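Side-chain contacts in Sn-glycerol-3-phosphate ABC transporter substrate-binding protein UspB (Mycobacterium tuberculosis, PDB 4MFI), which probably serves as the substrate-binding subunit of an ABC transporter, capturing glycerophosphocholine for import into the mycobacterial cell: residues Q48-A51 against A52-L56; A337-S340 against Q341-Y345. All coordinates share one frame; numbering follows the deposited sequence.

Interaction 1 of 2, residues Q48-A51 against A52-L56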
ATOM      1  N   GLN A  48       0.675 -15.484   0.408  1.00 17.34           N
ATOM      2  CA  GLN A  48       0.833 -16.932   0.213  1.00 18.79           C
ATOM      3  C   GLN A  48       0.476 -17.346  -1.207  1.00 17.78           C
ATOM      4  O   GLN A  48      -0.319 -18.270  -1.419  1.00 18.82           O
ATOM      5  CB  GLN A  48      -0.020 -17.714   1.208  1.00 24.12           C
ATOM      6  CG  GLN A  48       0.295 -17.422   2.658  1.00 31.32           C
ATOM      7  CD  GLN A  48      -0.334 -18.442   3.582  1.00 40.87           C
ATOM      8  OE1 GLN A  48      -0.284 -19.643   3.319  1.00 45.71           O
ATOM      9  NE2 GLN A  48      -0.941 -17.968   4.665  1.00 44.72           N
ATOM     10  N   SER A  49       1.092 -16.671  -2.170  1.00 15.45           N
ATOM     11  CA  SER A  49       0.632 -16.707  -3.553  1.00 13.83           C
ATOM     12  C   SER A  49       1.485 -17.538  -4.494  1.00 13.67           C
ATOM     13  O   SER A  49       1.376 -17.377  -5.706  1.00 14.50           O
ATOM     14  CB  SER A  49       0.546 -15.281  -4.098  1.00 12.99           C
ATOM     15  OG  SER A  49       1.797 -14.618  -3.974  1.00 13.30           O
ATOM     16  N   SER A  50       2.320 -18.428  -3.962  1.00 13.83           N
ATOM     17  CA  SER A  50       3.206 -19.205  -4.831  1.00 14.92           C
ATOM     18  C   SER A  50       2.437 -20.029  -5.869  1.00 13.64           C
ATOM     19  O   SER A  50       2.855 -20.107  -7.018  1.00 13.42           O
ATOM     20  CB  SER A  50       4.167 -20.086  -4.029  1.00 17.28           C
ATOM     21  OG  SER A  50       3.490 -21.145  -3.375  1.00 19.92           O
ATOM     22  N   ALA A  51       1.314 -20.625  -5.475  1.00 14.36           N
ATOM     23  CA  ALA A  51       0.486 -21.364  -6.431  1.00 15.66           C
ATOM     24  C   ALA A  51      -0.050 -20.467  -7.550  1.00 14.49           C
ATOM     25  O   ALA A  51      -0.043 -20.851  -8.722  1.00 15.45           O
ATOM     26  CB  ALA A  51      -0.661 -22.079  -5.720  1.00 16.38           C
ATOM     27  N   ALA A  52      -0.516 -19.273  -7.194  1.00 13.95           N
ATOM     28  CA  ALA A  52      -1.017 -18.338  -8.196  1.00 12.51           C
ATOM     29  C   ALA A  52       0.110 -17.890  -9.120  1.00 11.77           C
ATOM     30  O   ALA A  52      -0.088 -17.738 -10.325  1.00 12.38           O
ATOM     31  CB  ALA A  52      -1.670 -17.146  -7.533  1.00 13.60           C
ATOM     32  N   GLU A  53       1.296 -17.684  -8.552  1.00 11.48           N
ATOM     33  CA  GLU A  53       2.455 -17.292  -9.347  1.00 11.90           C
ATOM     34  C   GLU A  53       2.888 -18.402 -10.309  1.00 12.13           C
ATOM     35  O   GLU A  53       3.233 -18.133 -11.463  1.00 12.53           O
ATOM     36  CB  GLU A  53       3.609 -16.863  -8.438  1.00 11.41           C
ATOM     37  CG  GLU A  53       3.286 -15.608  -7.638  1.00 12.22           C
ATOM     38  CD  GLU A  53       4.428 -15.148  -6.759  1.00 13.36           C
ATOM     39  OE1 GLU A  53       5.068 -16.013  -6.121  1.00 15.26           O
ATOM     40  OE2 GLU A  53       4.682 -13.918  -6.699  1.00 13.28           O
ATOM     41  N   ARG A  54       2.874 -19.648  -9.844  1.00 12.54           N
ATOM     42  CA  ARG A  54       3.192 -20.765 -10.732  1.00 13.56           C
ATOM     43  C   ARG A  54       2.184 -20.874 -11.879  1.00 14.07           C
ATOM     44  O   ARG A  54       2.551 -21.214 -13.004  1.00 14.83           O
ATOM     45  CB  ARG A  54       3.278 -22.080  -9.962  1.00 16.05           C
ATOM     46  CG  ARG A  54       4.516 -22.179  -9.082  1.00 18.55           C
ATOM     47  CD  ARG A  54       4.675 -23.571  -8.487  1.00 22.97           C
ATOM     48  NE  ARG A  54       3.518 -23.959  -7.683  1.00 26.78           N
ATOM     49  CZ  ARG A  54       3.410 -23.741  -6.376  1.00 29.52           C
ATOM     50  NH1 ARG A  54       4.391 -23.138  -5.717  1.00 30.17           N
ATOM     51  NH2 ARG A  54       2.321 -24.129  -5.727  1.00 30.30           N
ATOM     52  N   GLU A  55       0.919 -20.578 -11.595  1.00 13.12           N
ATOM     53  CA  GLU A  55      -0.104 -20.590 -12.634  1.00 13.02           C
ATOM     54  C   GLU A  55       0.156 -19.490 -13.660  1.00 13.12           C
ATOM     55  O   GLU A  55       0.051 -19.720 -14.867  1.00 13.47           O
ATOM     56  CB  GLU A  55      -1.507 -20.453 -12.022  1.00 12.00           C
ATOM     57  CG  GLU A  55      -2.622 -20.168 -13.035  1.00 13.97           C
ATOM     58  CD  GLU A  55      -2.862 -21.296 -14.026  1.00 15.00           C
ATOM     59  OE1 GLU A  55      -2.502 -22.458 -13.727  1.00 18.34           O
ATOM     60  OE2 GLU A  55      -3.425 -21.016 -15.113  1.00 15.85           O
ATOM     61  N   LEU A  56       0.509 -18.297 -13.190  1.00 12.77           N
ATOM     62  CA  LEU A  56       0.797 -17.193 -14.099  1.00 12.18           C
ATOM     63  C   LEU A  56       2.027 -17.493 -14.962  1.00 11.21           C
ATOM     64  O   LEU A  56       2.058 -17.167 -16.152  1.00 11.46           O
ATOM     65  CB  LEU A  56       0.980 -15.890 -13.324  1.00 13.03           C
ATOM     66  CG  LEU A  56      -0.292 -15.371 -12.650  1.00 14.71           C
ATOM     67  CD1 LEU A  56      -0.012 -14.114 -11.839  1.00 18.07           C
ATOM     68  CD2 LEU A  56      -1.382 -15.122 -13.692  1.00 17.84           C
TER

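Interaction 2 of 2, residues A337-S340 against Q341-Y345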
ATOM      1  N   ALA A 337      -6.583  -9.858 -12.677  1.00 10.45           N
ATOM      2  CA  ALA A 337      -7.871 -10.271 -12.128  1.00 10.81           C
ATOM      3  C   ALA A 337      -7.732 -11.613 -11.419  1.00 11.15           C
ATOM      4  O   ALA A 337      -8.189 -11.775 -10.284  1.00 11.68           O
ATOM      5  CB  ALA A 337      -8.926 -10.350 -13.222  1.00 11.33           C
ATOM      6  N   TYR A 338      -7.088 -12.568 -12.086  1.00 10.87           N
ATOM      7  CA  TYR A 338      -6.824 -13.875 -11.487  1.00 11.66           C
ATOM      8  C   TYR A 338      -6.014 -13.766 -10.195  1.00 10.55           C
ATOM      9  O   TYR A 338      -6.377 -14.362  -9.170  1.00 12.05           O
ATOM     10  CB  TYR A 338      -6.113 -14.797 -12.483  1.00 12.07           C
ATOM     11  CG  TYR A 338      -5.603 -16.071 -11.853  1.00 14.93           C
ATOM     12  CD1 TYR A 338      -6.466 -17.121 -11.566  1.00 16.99           C
ATOM     13  CD2 TYR A 338      -4.259 -16.215 -11.527  1.00 15.52           C
ATOM     14  CE1 TYR A 338      -6.000 -18.283 -10.977  1.00 18.27           C
ATOM     15  CE2 TYR A 338      -3.783 -17.366 -10.944  1.00 18.41           C
ATOM     16  CZ  TYR A 338      -4.654 -18.396 -10.667  1.00 19.46           C
ATOM     17  OH  TYR A 338      -4.174 -19.543 -10.081  1.00 22.82           O
ATOM     18  N   PHE A 339      -4.922 -13.006 -10.240  1.00 10.63           N
ATOM     19  CA  PHE A 339      -4.075 -12.831  -9.068  1.00 10.61           C
ATOM     20  C   PHE A 339      -4.879 -12.250  -7.903  1.00  9.64           C
ATOM     21  O   PHE A 339      -4.765 -12.714  -6.761  1.00 10.31           O
ATOM     22  CB  PHE A 339      -2.885 -11.930  -9.405  1.00  9.56           C
ATOM     23  CG  PHE A 339      -1.823 -11.898  -8.341  1.00  9.64           C
ATOM     24  CD1 PHE A 339      -0.959 -12.973  -8.169  1.00 11.64           C
ATOM     25  CD2 PHE A 339      -1.661 -10.777  -7.538  1.00 11.09           C
ATOM     26  CE1 PHE A 339       0.033 -12.942  -7.198  1.00 12.37           C
ATOM     27  CE2 PHE A 339      -0.671 -10.740  -6.562  1.00 11.74           C
ATOM     28  CZ  PHE A 339       0.175 -11.829  -6.395  1.00 12.84           C
ATOM     29  N   SER A 340      -5.702 -11.249  -8.205  1.00 11.23           N
ATOM     30  CA  SER A 340      -6.571 -10.620  -7.210  1.00 11.53           C
ATOM     31  C   SER A 340      -7.538 -11.621  -6.579  1.00 12.19           C
ATOM     32  O   SER A 340      -7.697 -11.660  -5.359  1.00 13.00           O
ATOM     33  CB  SER A 340      -7.356  -9.468  -7.849  1.00 12.49           C
ATOM     34  OG  SER A 340      -8.284  -8.914  -6.931  1.00 13.21           O
ATOM     35  N   GLN A 341      -8.187 -12.428  -7.411  1.00 12.27           N
ATOM     36  CA  GLN A 341      -9.140 -13.421  -6.915  1.00 13.87           C
ATOM     37  C   GLN A 341      -8.478 -14.455  -6.009  1.00 13.81           C
ATOM     38  O   GLN A 341      -9.094 -14.950  -5.064  1.00 16.72           O
ATOM     39  CB  GLN A 341      -9.823 -14.125  -8.088  1.00 15.40           C
ATOM     40  CG  GLN A 341     -10.713 -13.207  -8.902  1.00 18.10           C
ATOM     41  CD  GLN A 341     -10.930 -13.699 -10.318  1.00 21.63           C
ATOM     42  OE1 GLN A 341     -10.706 -14.872 -10.631  1.00 26.02           O
ATOM     43  NE2 GLN A 341     -11.367 -12.796 -11.190  1.00 20.28           N
ATOM     44  N   GLN A 342      -7.219 -14.766  -6.293  1.00 13.29           N
ATOM     45  CA  GLN A 342      -6.502 -15.789  -5.543  1.00 13.73           C
ATOM     46  C   GLN A 342      -5.875 -15.281  -4.247  1.00 13.63           C
ATOM     47  O   GLN A 342      -5.662 -16.065  -3.318  1.00 16.51           O
ATOM     48  CB  GLN A 342      -5.417 -16.423  -6.418  1.00 14.60           C
ATOM     49  CG  GLN A 342      -5.958 -17.224  -7.586  1.00 15.82           C
ATOM     50  CD  GLN A 342      -6.861 -18.349  -7.131  1.00 17.85           C
ATOM     51  OE1 GLN A 342      -6.490 -19.143  -6.266  1.00 21.08           O
ATOM     52  NE2 GLN A 342      -8.056 -18.420  -7.703  1.00 20.26           N
ATOM     53  N   THR A 343      -5.592 -13.980  -4.175  1.00 11.79           N
ATOM     54  CA  THR A 343      -4.746 -13.444  -3.102  1.00 11.87           C
ATOM     55  C   THR A 343      -5.381 -12.358  -2.240  1.00 10.74           C
ATOM     56  O   THR A 343      -4.956 -12.140  -1.105  1.00 13.33           O
ATOM     57  CB  THR A 343      -3.465 -12.814  -3.674  1.00 10.71           C
ATOM     58  OG1 THR A 343      -3.819 -11.683  -4.477  1.00  9.54           O
ATOM     59  CG2 THR A 343      -2.691 -13.811  -4.514  1.00 12.14           C
ATOM     60  N   GLY A 344      -6.355 -11.642  -2.790  1.00  9.78           N
ATOM     61  CA  GLY A 344      -6.941 -10.522  -2.077  1.00  9.46           C
ATOM     62  C   GLY A 344      -6.295  -9.186  -2.392  1.00 10.52           C
ATOM     63  O   GLY A 344      -6.779  -8.143  -1.940  1.00 11.77           O
ATOM     64  N   TYR A 345      -5.202  -9.205  -3.155  1.00  9.11           N
ATOM     65  CA  TYR A 345      -4.648  -7.963  -3.689  1.00  7.27           C
ATOM     66  C   TYR A 345      -5.602  -7.414  -4.743  1.00  7.19           C
ATOM     67  O   TYR A 345      -6.506  -8.119  -5.196  1.00 11.43           O
ATOM     68  CB  TYR A 345      -3.227  -8.168  -4.238  1.00  8.32           C
ATOM     69  CG  TYR A 345      -2.249  -8.429  -3.126  1.00  8.77           C
ATOM     70  CD1 TYR A 345      -1.883  -7.413  -2.252  1.00 11.93           C
ATOM     71  CD2 TYR A 345      -1.717  -9.696  -2.921  1.00 10.38           C
ATOM     72  CE1 TYR A 345      -1.008  -7.649  -1.209  1.00 13.97           C
ATOM     73  CE2 TYR A 345      -0.839  -9.936  -1.881  1.00 12.01           C
ATOM     74  CZ  TYR A 345      -0.491  -8.913  -1.028  1.00 13.86           C
ATOM     75  OH  TYR A 345       0.380  -9.150   0.011  1.00 18.54           O
TER

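Interaction 1 of 2, residues Q48-A51 against A52-L56
The first turn of helix 50-63, the helix of a beta-alpha-beta unit, is built here by S49, S50 and A51 meeting E53, R54 and E55. S49 holds the N-cap position, and its carbonyl starts the helical pattern: E53 N is hydrogen-bonded to S49 O at 2.9 Å. The next two i to i+4 bonds follow, from R54 N to S50 O and from E55 N to A51 O.

S49 does not cap the helix with its hydroxyl. OG bonds instead to P46 O, which ties the cap residue back to the preceding loop. E53 leaves the backbone with CG on the side of its own N (chi1 -65°), and this lays the start of the chain along the cap carbonyl, CG standing 3.2 Å from S49 O. Its extended stem then carries the carboxylate past S49 OG, which is 3.9 Å from E53 CD. Three bonds grip the buried carboxylate: OE1 to H45 ND1, and OE2 to both S43 OG and Y150 OH.

On another side of the turn, R54 folds back at chi3 (-59°), bringing one face of its guanidinium over A51 CA and S50 O. R54 NH2 is 3.4 Å from A51 CA, while R54 NH1 approaches S50 OG at 3.2 Å.

E55 directs OE2 to a salt bridge with R59, a turn further along. Around this turn, E53 and R54 touch L71 of strand 69-73, whereas S49 and E55 pack against T343 and Y338 of helix 333-343.

Interaction 2 of 2, residues A337-S340 against Q341-Y345
Helix 333-343 ends here: regular i to i+4 bonds run from Q341 N to A337 O and from Q342 N to Y338 O, and G344, with phi at +93°, is the first residue to leave the helical conformation. G344 N still reaches S340 O at 2.9 Å.

T343 carries much of the side-chain contact. Its OG1 donates to F339 O over 2.7 Å, approaching from above the carbonyl plane, and accepts from Y345 N at 3.1 Å, forming an ST turn. The same rotamer turns CG2 onto the F339 ring, 3.9 Å from its centroid and 11° off the normal, a centred CH-pi contact. Beyond it, F339 CE2 meets Y345 CD2 obliquely, the two side chains pointing the same way.

S340 engages the chain beyond the helix through its hydroxyl: OG donates to Y345 O at 2.6 Å, in the carbonyl plane.

Q342, one residue before T343, reaches back a turn to Y338. Its first torsion sets CG beside the backbone N and over a face of the Y338 ring, a CH-pi contact 3.8 Å from the centroid and offset toward the rim. The bend at chi2 then turns the amide, and the amide and ring planes are about 20° apart. Y338 also makes a cation-pi contact with R59. Q341 instead runs past A337 O, and its NE2 bonds to E358 and S357.

Two hydroxyls thus hold the chain as it leaves the helix, so both backbone polar atoms of Y345 are engaged by side chains of the final turn.

Interaction 1 comes first along the chain, at the start of helix 50-63, and interaction 2 much later, at the end of helix 333-343, yet their centres are only 10 Å apart, on the same side of the chain's centre. They touch directly: E55 CG is 3.4 Å from Y338 OH, S49 CB 3.6 Å from T343 CG2, and L56 CD2 3.8 Å from Y338 CD2. The N-terminal turn of one helix therefore packs against the C-terminal turns of the other. Strand 144-160 adds a shared neighbour, since its Y150 serves both contacts, its ring meeting that of F339 in interaction 2. The pairing joins sequence-distant parts of this solute-binding protein.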